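Local coordinates for putative cell adhesion protein (Bacteroides fragilis, PDB 4H40) that probably serves as a fimbrillin-like subunit of a pilus, with a putative role in cell adhesion, at residues Val132-Gly135 against Asn136-Leu140; Leu197-Ala201 against Glu202-Ile206. All blocks are in the same frame, centred on the assembly; numbering follows the deposited sequence.

Interaction 1 (Val132-Gly135 against Asn136-Leu140); sequences VNIG and NGEYL
A chain reversal in the loop between strands 113-121 and 141-142, its arms running 144° apart, brings Ile-134 and Gly-135 against Glu-138, and Val-132 against Leu-140. Its polar contact runs from Gly-135 N to Glu-138 OE2, at 2.9 Å. The N-H...O angle of 167° is nearly straight, yet the donor stands well above the carboxylate plane. With CG set between the backbone N and the carbonyl carbon (chi1 66°) and the chain extended beyond it, Glu-138 spans the two arms just inside the bend to reach this N-H. The other carboxylate oxygen, OE1, forms a salt bridge with Lys-124, whose NZ also bonds Asn-133 O; this second hold probably steadies the negative charge.

The loop is hairpin-like without regular strand pairing, and side chains fill the gap between its arms. The side chain of Ile-134 runs slantwise over the stem of Glu-138, its CD1 3.6 Å from Glu-138 CG and also 3.6 Å from Leu-140 CB. Val-132 CG2 and Leu-140 CD2 meet tip to tip at 3.9 Å, both residues also packing on Leu-120 of strand 113-121. At the bend, the Asn-136 amide bonds Gln-210 O through ND2 and Leu-258 N through OD1.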
# COMPACT_ATOMS: atom_id res chain seq x y z
N VAL B 132 -16.81 20.18 21.83
CA VAL B 132 -15.76 21.11 21.46
C VAL B 132 -15.66 21.18 19.94
O VAL B 132 -16.01 20.23 19.24
CB VAL B 132 -14.39 20.72 22.11
CG1 VAL B 132 -14.39 20.99 23.61
CG2 VAL B 132 -14.01 19.28 21.82
N ASN B 133 -15.17 22.32 19.44
CA ASN B 133 -14.89 22.53 18.02
C ASN B 133 -13.54 21.84 17.71
O ASN B 133 -12.53 22.15 18.35
CB ASN B 133 -14.85 24.03 17.69
CG ASN B 133 -16.16 24.76 17.81
OD1 ASN B 133 -17.23 24.25 17.47
ND2 ASN B 133 -16.12 26.01 18.27
N ILE B 134 -13.54 20.86 16.79
CA ILE B 134 -12.31 20.13 16.46
C ILE B 134 -12.24 19.90 14.96
O ILE B 134 -13.19 19.38 14.37
CB ILE B 134 -12.11 18.82 17.28
CG1 ILE B 134 -10.94 17.98 16.74
CG2 ILE B 134 -13.37 17.98 17.40
CD1 ILE B 134 -10.03 17.50 17.75
N GLY B 135 -11.11 20.31 14.37
CA GLY B 135 -10.81 20.15 12.95
C GLY B 135 -9.67 19.18 12.70
O GLY B 135 -9.38 18.31 13.54
N ASN B 136 -9.02 19.30 11.55
CA ASN B 136 -7.87 18.50 11.19
C ASN B 136 -6.64 19.22 11.65
O ASN B 136 -6.69 20.45 11.84
CB ASN B 136 -7.84 18.22 9.69
CG ASN B 136 -8.98 17.34 9.23
OD1 ASN B 136 -9.13 16.20 9.69
ND2 ASN B 136 -9.80 17.87 8.31
N GLY B 137 -5.57 18.46 11.90
CA GLY B 137 -4.32 19.04 12.37
C GLY B 137 -4.31 19.32 13.85
O GLY B 137 -3.66 20.27 14.30
N GLU B 138 -5.03 18.49 14.62
CA GLU B 138 -5.06 18.58 16.07
C GLU B 138 -5.43 17.27 16.74
O GLU B 138 -6.13 16.44 16.17
CB GLU B 138 -6.00 19.70 16.54
CG GLU B 138 -7.46 19.48 16.23
CD GLU B 138 -8.29 20.66 16.67
OE1 GLU B 138 -8.35 20.90 17.89
OE2 GLU B 138 -8.80 21.40 15.79
N TYR B 139 -4.92 17.09 17.97
CA TYR B 139 -5.22 15.92 18.80
C TYR B 139 -6.14 16.34 19.90
O TYR B 139 -6.05 17.47 20.36
CB TYR B 139 -3.96 15.28 19.38
CG TYR B 139 -2.96 14.84 18.35
CD1 TYR B 139 -3.24 13.78 17.49
CD2 TYR B 139 -1.73 15.47 18.22
CE1 TYR B 139 -2.33 13.37 16.53
CE2 TYR B 139 -0.79 15.04 17.28
CZ TYR B 139 -1.10 14.01 16.42
OH TYR B 139 -0.20 13.62 15.47
N LEU B 140 -7.06 15.43 20.29
CA LEU B 140 -7.96 15.65 21.41
C LEU B 140 -8.15 14.37 22.16
O LEU B 140 -8.70 13.39 21.65
CB LEU B 140 -9.32 16.27 21.04
CG LEU B 140 -10.27 16.44 22.24
CD1 LEU B 140 -10.08 17.78 22.94
CD2 LEU B 140 -11.69 16.18 21.85

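Interaction 2 (Leu197-Ala201 against Glu202-Ile206); sequences LEMLA and EGIEI
Met-199, present as selenomethionine, leans across a tight corner to touch Gly-203 and Ile-204. From CB, the chain sets out with CG anti to the carbonyl carbon, and then bends at chi2 (-88°) and again at chi3, which turns its end toward the far side of the corner. The selenium comes 3.9 Å from Ile-204 CD1, the two side chains crossing at about a right angle. At the tip, CE lies 3.7 Å from Gly-203 CA and 4.0 Å from Ile-204 N, so the methyl rests on backbone.

The corner itself is a type I beta turn from Leu-200 to Gly-203. Gly-203 N donates to Leu-200 O at 2.8 Å, with an N-H...O angle of 144° and the donor above the carbonyl plane. Glu-202 bends at chi2, which turns its carboxylate back across the Leu-200 side chain, OE1 nearest CB.

Strand directions before and after the turn differ by 56°, a kink in strand 197-207 rather than a hairpin. Despite the kink, both arms keep backbone bonds to strand 266-275, Leu-200 and Gly-203 sharing Asn-272; across from it, Ile-204 bonds Ile-240 of strand 237-240, while its side chain packs on Ala-253 of strand 251-257.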
# COMPACT_ATOMS: atom_id res chain seq x y z
N LEU B 197 18.38 16.82 3.85
CA LEU B 197 16.96 16.61 3.70
C LEU B 197 16.26 17.47 4.74
O LEU B 197 16.39 17.23 5.94
CB LEU B 197 16.68 15.10 3.88
CG LEU B 197 15.26 14.59 4.11
CD1 LEU B 197 14.40 14.75 2.87
CD2 LEU B 197 15.28 13.15 4.60
N GLU B 198 15.55 18.48 4.28
CA GLU B 198 14.81 19.43 5.11
C GLU B 198 13.38 19.55 4.61
O GLU B 198 13.09 19.12 3.50
CB GLU B 198 15.47 20.82 5.07
CG GLU B 198 16.87 20.92 5.66
CD GLU B 198 17.60 22.16 5.17
OE1 GLU B 198 18.14 22.13 4.03
OE2 GLU B 198 17.59 23.18 5.90
N MSE B 199 12.51 20.16 5.42
CA MSE B 199 11.11 20.48 5.08
C MSE B 199 11.06 21.82 4.39
O MSE B 199 11.68 22.77 4.87
CB MSE B 199 10.24 20.59 6.36
CG MSE B 199 10.02 19.27 7.10
SE MSE B 199 8.48 18.24 6.47
CE MSE B 199 7.11 19.22 7.33
N LEU B 200 10.29 21.95 3.32
CA LEU B 200 10.08 23.26 2.75
C LEU B 200 8.99 23.97 3.59
O LEU B 200 8.29 23.29 4.36
CB LEU B 200 9.68 23.16 1.27
CG LEU B 200 10.74 22.72 0.29
CD1 LEU B 200 10.14 22.51 -1.07
CD2 LEU B 200 11.90 23.71 0.24
N ALA B 201 8.83 25.31 3.47
CA ALA B 201 7.78 26.01 4.22
C ALA B 201 6.39 25.41 3.92
O ALA B 201 5.52 25.41 4.80
CB ALA B 201 7.80 27.48 3.88
N GLU B 202 6.23 24.84 2.71
CA GLU B 202 5.00 24.18 2.27
C GLU B 202 4.76 22.84 3.03
O GLU B 202 3.62 22.38 3.08
CB GLU B 202 5.01 23.93 0.74
CG GLU B 202 5.06 25.17 -0.14
CD GLU B 202 6.41 25.86 -0.33
OE1 GLU B 202 7.44 25.31 0.10
OE2 GLU B 202 6.41 26.98 -0.91
N GLY B 203 5.83 22.23 3.57
CA GLY B 203 5.80 20.98 4.32
C GLY B 203 5.04 19.83 3.66
O GLY B 203 5.09 19.66 2.44
N ILE B 204 4.32 19.05 4.47
CA ILE B 204 3.52 17.91 4.01
C ILE B 204 2.04 18.29 4.04
O ILE B 204 1.51 18.61 5.11
CB ILE B 204 3.83 16.64 4.85
CG1 ILE B 204 5.30 16.22 4.68
CG2 ILE B 204 2.85 15.49 4.52
CD1 ILE B 204 5.80 15.43 5.75
N GLU B 205 1.40 18.28 2.87
CA GLU B 205 -0.02 18.58 2.74
C GLU B 205 -0.82 17.30 2.41
O GLU B 205 -0.57 16.63 1.41
CB GLU B 205 -0.24 19.67 1.70
CG GLU B 205 -1.69 20.13 1.65
CD GLU B 205 -1.91 21.47 0.97
OE1 GLU B 205 -1.37 21.68 -0.14
OE2 GLU B 205 -2.66 22.30 1.54
N ILE B 206 -1.72 16.97 3.33
CA ILE B 206 -2.65 15.86 3.26
C ILE B 206 -3.98 16.47 2.75
O ILE B 206 -4.43 17.49 3.26
CB ILE B 206 -2.75 15.17 4.65
CG1 ILE B 206 -1.33 14.79 5.17
CG2 ILE B 206 -3.70 13.96 4.63
CD1 ILE B 206 -1.27 14.23 6.54

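Interactions 1 and 2 are both local and partly buried. In interaction 1 Val-132 and Leu-140 are buried and Asn-133 is exposed; in interaction 2 Gly-203 and Ile-204 are buried, the turn residues Ala-201 and Glu-202 exposed. Their centres lie about 7 Å and 22 Å from that of the chain. Both adjoin strands 177-190 and 251-257: Leu-140 bonds Gln-180 and Tyr-139 bonds His-254, while Ile-206 packs on Phe-186 and Thr-255. Chemistry follows local structure. In the irregular loop, a carboxylate accepts a backbone N-H through one oxygen and pairs with a lysine through the other; in the turn within a strand, a backbone carbonyl is the acceptor, and the apolar contact is mainly selenium and methyl against Ile-204 and the Gly-203 backbone.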